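Local coordinates for penicillin-binding protein activator LpoB (Salmonella enterica subsp. enterica serovar Typhimurium, PDB 4Q6V) that probably regulates peptidoglycan synthesis as an outer-membrane lipoprotein activator of penicillin-binding protein 1B, represented here by its C-terminal domain, at residues L60-V63 with Q64-S67; G19-A22 with G23-L26. All blocks are in the same frame, centred on the assembly; numbering follows the deposited sequence.

From the N terminus, the chain leaves helix 3-15 and meets interaction 2 first, where the type II turn of residues 21-24 delivers it into strand 25-35. After helix 41-54 and the short strand 59-60 comes interaction 1, the N-cap that starts helix 63-72. The two are in series: each closes only a short local turn, and neither encloses or crosses the other. Their centres lie about 17 Å apart, yet their ends meet where the chain leaves strand 59-60 beside strand 25-35. Val61 N lies 3.2 Å from Leu26 O, a probable hydrogen bond, and Val61 CG2 packs on Val25 CG1. Strand entry and helix start are thereby joined at the edge of the mixed sheet formed by strand 59-60.

Interaction 1 (L60-V63 with Q64-S67)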
# COMPACT_ATOMS: atom_id res chain seq x y z
N LEU A 60 -9.25 -0.57 -6.64
CA LEU A 60 -8.58 -1.26 -5.55
C LEU A 60 -9.04 -2.71 -5.39
O LEU A 60 -10.24 -3.03 -5.48
CB LEU A 60 -8.72 -0.49 -4.23
CG LEU A 60 -8.31 0.98 -4.21
CD1 LEU A 60 -8.48 1.52 -2.80
CD2 LEU A 60 -6.89 1.18 -4.71
N VAL A 61 -8.08 -3.59 -5.14
CA VAL A 61 -8.42 -4.97 -4.75
C VAL A 61 -9.05 -4.85 -3.39
O VAL A 61 -8.54 -4.11 -2.55
CB VAL A 61 -7.19 -5.87 -4.75
CG1 VAL A 61 -7.58 -7.29 -4.47
CG2 VAL A 61 -6.47 -5.79 -6.11
N SER A 62 -10.17 -5.57 -3.21
CA SER A 62 -10.95 -5.49 -1.97
C SER A 62 -10.44 -6.47 -0.90
O SER A 62 -9.84 -7.49 -1.19
CB SER A 62 -12.41 -5.78 -2.28
OG SER A 62 -12.61 -7.18 -2.37
N VAL A 63 -10.80 -6.20 0.35
CA VAL A 63 -10.41 -7.01 1.48
C VAL A 63 -10.79 -8.49 1.25
O VAL A 63 -9.98 -9.38 1.51
CB VAL A 63 -11.03 -6.48 2.80
CG1 VAL A 63 -10.72 -7.37 3.98
CG2 VAL A 63 -10.57 -5.04 3.10
N GLN A 64 -11.99 -8.73 0.74
CA GLN A 64 -12.55 -10.05 0.62
C GLN A 64 -11.86 -10.82 -0.48
O GLN A 64 -11.45 -11.96 -0.29
CB GLN A 64 -14.07 -10.04 0.43
CG GLN A 64 -14.84 -9.80 1.74
CD GLN A 64 -16.27 -10.33 1.66
OE1 GLN A 64 -16.50 -11.40 1.08
NE2 GLN A 64 -17.23 -9.59 2.22
N GLN A 65 -11.64 -10.14 -1.61
CA GLN A 65 -10.78 -10.67 -2.66
C GLN A 65 -9.42 -11.14 -2.18
O GLN A 65 -8.93 -12.21 -2.57
CB GLN A 65 -10.63 -9.69 -3.81
CG GLN A 65 -11.92 -9.42 -4.58
CD GLN A 65 -11.73 -8.37 -5.60
OE1 GLN A 65 -10.75 -8.42 -6.35
NE2 GLN A 65 -12.62 -7.37 -5.64
N LEU A 66 -8.80 -10.34 -1.33
CA LEU A 66 -7.49 -10.69 -0.80
C LEU A 66 -7.56 -11.90 0.08
O LEU A 66 -6.72 -12.82 -0.10
CB LEU A 66 -6.84 -9.54 -0.02
CG LEU A 66 -6.43 -8.35 -0.88
CD1 LEU A 66 -6.09 -7.13 -0.03
CD2 LEU A 66 -5.30 -8.74 -1.82
N SER A 67 -8.53 -11.90 1.01
CA SER A 67 -8.78 -13.05 1.85
C SER A 67 -8.90 -14.33 1.00
O SER A 67 -8.17 -15.31 1.20
CB SER A 67 -10.01 -12.81 2.74
OG SER A 67 -9.99 -13.62 3.87
O HOH W 1 -11.48 -5.21 -7.13
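Ser62 is the N-cap of helix 63-72: its hydroxyl OG accepts from Gln65 N at 3.2 Å, with an N-H...O angle of 165°. OG sits between the backbone N and the carbonyl carbon of its own residue (chi1 81°), a rotation that turns it over the start of the helix to meet an amide of the first turn. Ser62 also supplies its carbonyl, whose O takes Leu66 N at 3.0 Å. One residue on, Ser67 N donates to Val63 O, also at 3.0 Å. The Gln65 side chain reaches back alongside the cap, and its CG lies 3.2 Å from Ser62 OG. Beyond it, Gln65 NE2 donates to a water at 2.9 Å, and the same water donates to Leu60 O, bridging the helix to the end of strand 59-60. Packing lies farther out. Val61 CG1 meets Leu66 CD2 at 3.8 Å, the two side chains crossing at about a right angle, while Gln65 OE1 lies 3.9 Å from the same methyl, Val61 CG1. Val61 is buried, touching Val94 of helix 84-94; Leu66 leans on Leu27 of strand 25-35 and on Ile90. Arg49 NH1 bonds to Val61 O. A single residue, Ser62, thus serves the helix start twice, its hydroxyl satisfying one first-turn amide and its carbonyl the next, while the Val61-Leu66 pair ties that start to the apolar side chains of strand 25-35 and helix 84-94.

Interaction 2 (G19-A22 with G23-L26); sequences GVTA and GSVL
Thr21 and Ser24 are the two ends of a type II beta turn that brings the chain from the loop after helix 3-15 into strand 25-35 of the mixed sheet. One hydrogen bond spans the turn, and it comes from a side chain: Ser24 OG donates to Thr21 O at a short 2.5 Å, nearly in line with the carbonyl (C=O...O angle 162°). A chi1 of 50° folds the serine hydroxyl back over its own main chain, and this rotation swings it across the turn to the threonine carbonyl. Backbone shape explains the corner. Ala22 and Gly23 fill the two central positions, and Gly23 has the positive phi, 90°, that marks the third position of a type II turn, where glycine is usual. The methyl of Ala22 points away, outside the bend. Surrounding bonds fix the flanks: Tyr98 OH bonds with both Gly19 O and Thr21 N on the incoming side, whereas the backbones of Ser24 and Leu26 pair with Thr59 on the outgoing side. Ser24 is buried, its side chain touching Phe58, Gln97 and Tyr98, while the exposed Thr21 also rests on Gln97. Van der Waals contact accompanies the hydrogen bond, and the serine side chain fits against both the carbonyl and the hydroxyl of the threonine: Ser24 CB lies 3.5 Å from Thr21 O and equally far, 3.5 Å, from Thr21 OG1.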
# COMPACT_ATOMS: atom_id res chain seq x y z
N GLY A 19 4.97 5.64 -15.80
CA GLY A 19 4.77 4.22 -15.60
C GLY A 19 3.59 3.91 -14.69
O GLY A 19 3.18 2.73 -14.60
N VAL A 20 3.07 4.95 -14.04
CA VAL A 20 1.88 4.83 -13.20
C VAL A 20 0.67 5.28 -14.03
O VAL A 20 0.53 6.44 -14.37
CB VAL A 20 2.00 5.64 -11.90
CG1 VAL A 20 0.82 5.32 -10.99
CG2 VAL A 20 3.32 5.36 -11.18
N THR A 21 -0.21 4.34 -14.35
CA THR A 21 -1.41 4.64 -15.10
C THR A 21 -2.62 4.68 -14.16
O THR A 21 -2.94 3.70 -13.48
CB THR A 21 -1.62 3.65 -16.23
OG1 THR A 21 -2.10 2.42 -15.71
CG2 THR A 21 -0.31 3.34 -16.97
N ALA A 22 -3.30 5.82 -14.13
CA ALA A 22 -4.53 5.96 -13.37
C ALA A 22 -5.64 5.07 -13.96
O ALA A 22 -5.71 4.84 -15.16
CB ALA A 22 -4.98 7.43 -13.32
N GLY A 23 -6.50 4.55 -13.07
CA GLY A 23 -7.63 3.77 -13.44
C GLY A 23 -7.29 2.29 -13.51
O GLY A 23 -8.13 1.48 -13.92
N SER A 24 -6.06 1.93 -13.15
CA SER A 24 -5.61 0.53 -13.20
C SER A 24 -5.90 -0.15 -11.86
O SER A 24 -6.41 0.47 -10.92
CB SER A 24 -4.14 0.45 -13.60
OG SER A 24 -3.42 1.32 -12.78
N VAL A 25 -5.67 -1.46 -11.82
CA VAL A 25 -6.02 -2.23 -10.65
C VAL A 25 -4.79 -2.22 -9.75
O VAL A 25 -3.65 -2.58 -10.14
CB VAL A 25 -6.43 -3.65 -11.03
CG1 VAL A 25 -6.84 -4.44 -9.79
CG2 VAL A 25 -7.55 -3.64 -12.09
N LEU A 26 -5.02 -1.80 -8.52
CA LEU A 26 -3.91 -1.58 -7.56
C LEU A 26 -4.20 -2.40 -6.32
O LEU A 26 -5.25 -2.29 -5.74
CB LEU A 26 -3.74 -0.10 -7.30
CG LEU A 26 -2.83 0.24 -6.11
CD1 LEU A 26 -1.35 0.03 -6.42
CD2 LEU A 26 -3.10 1.69 -5.73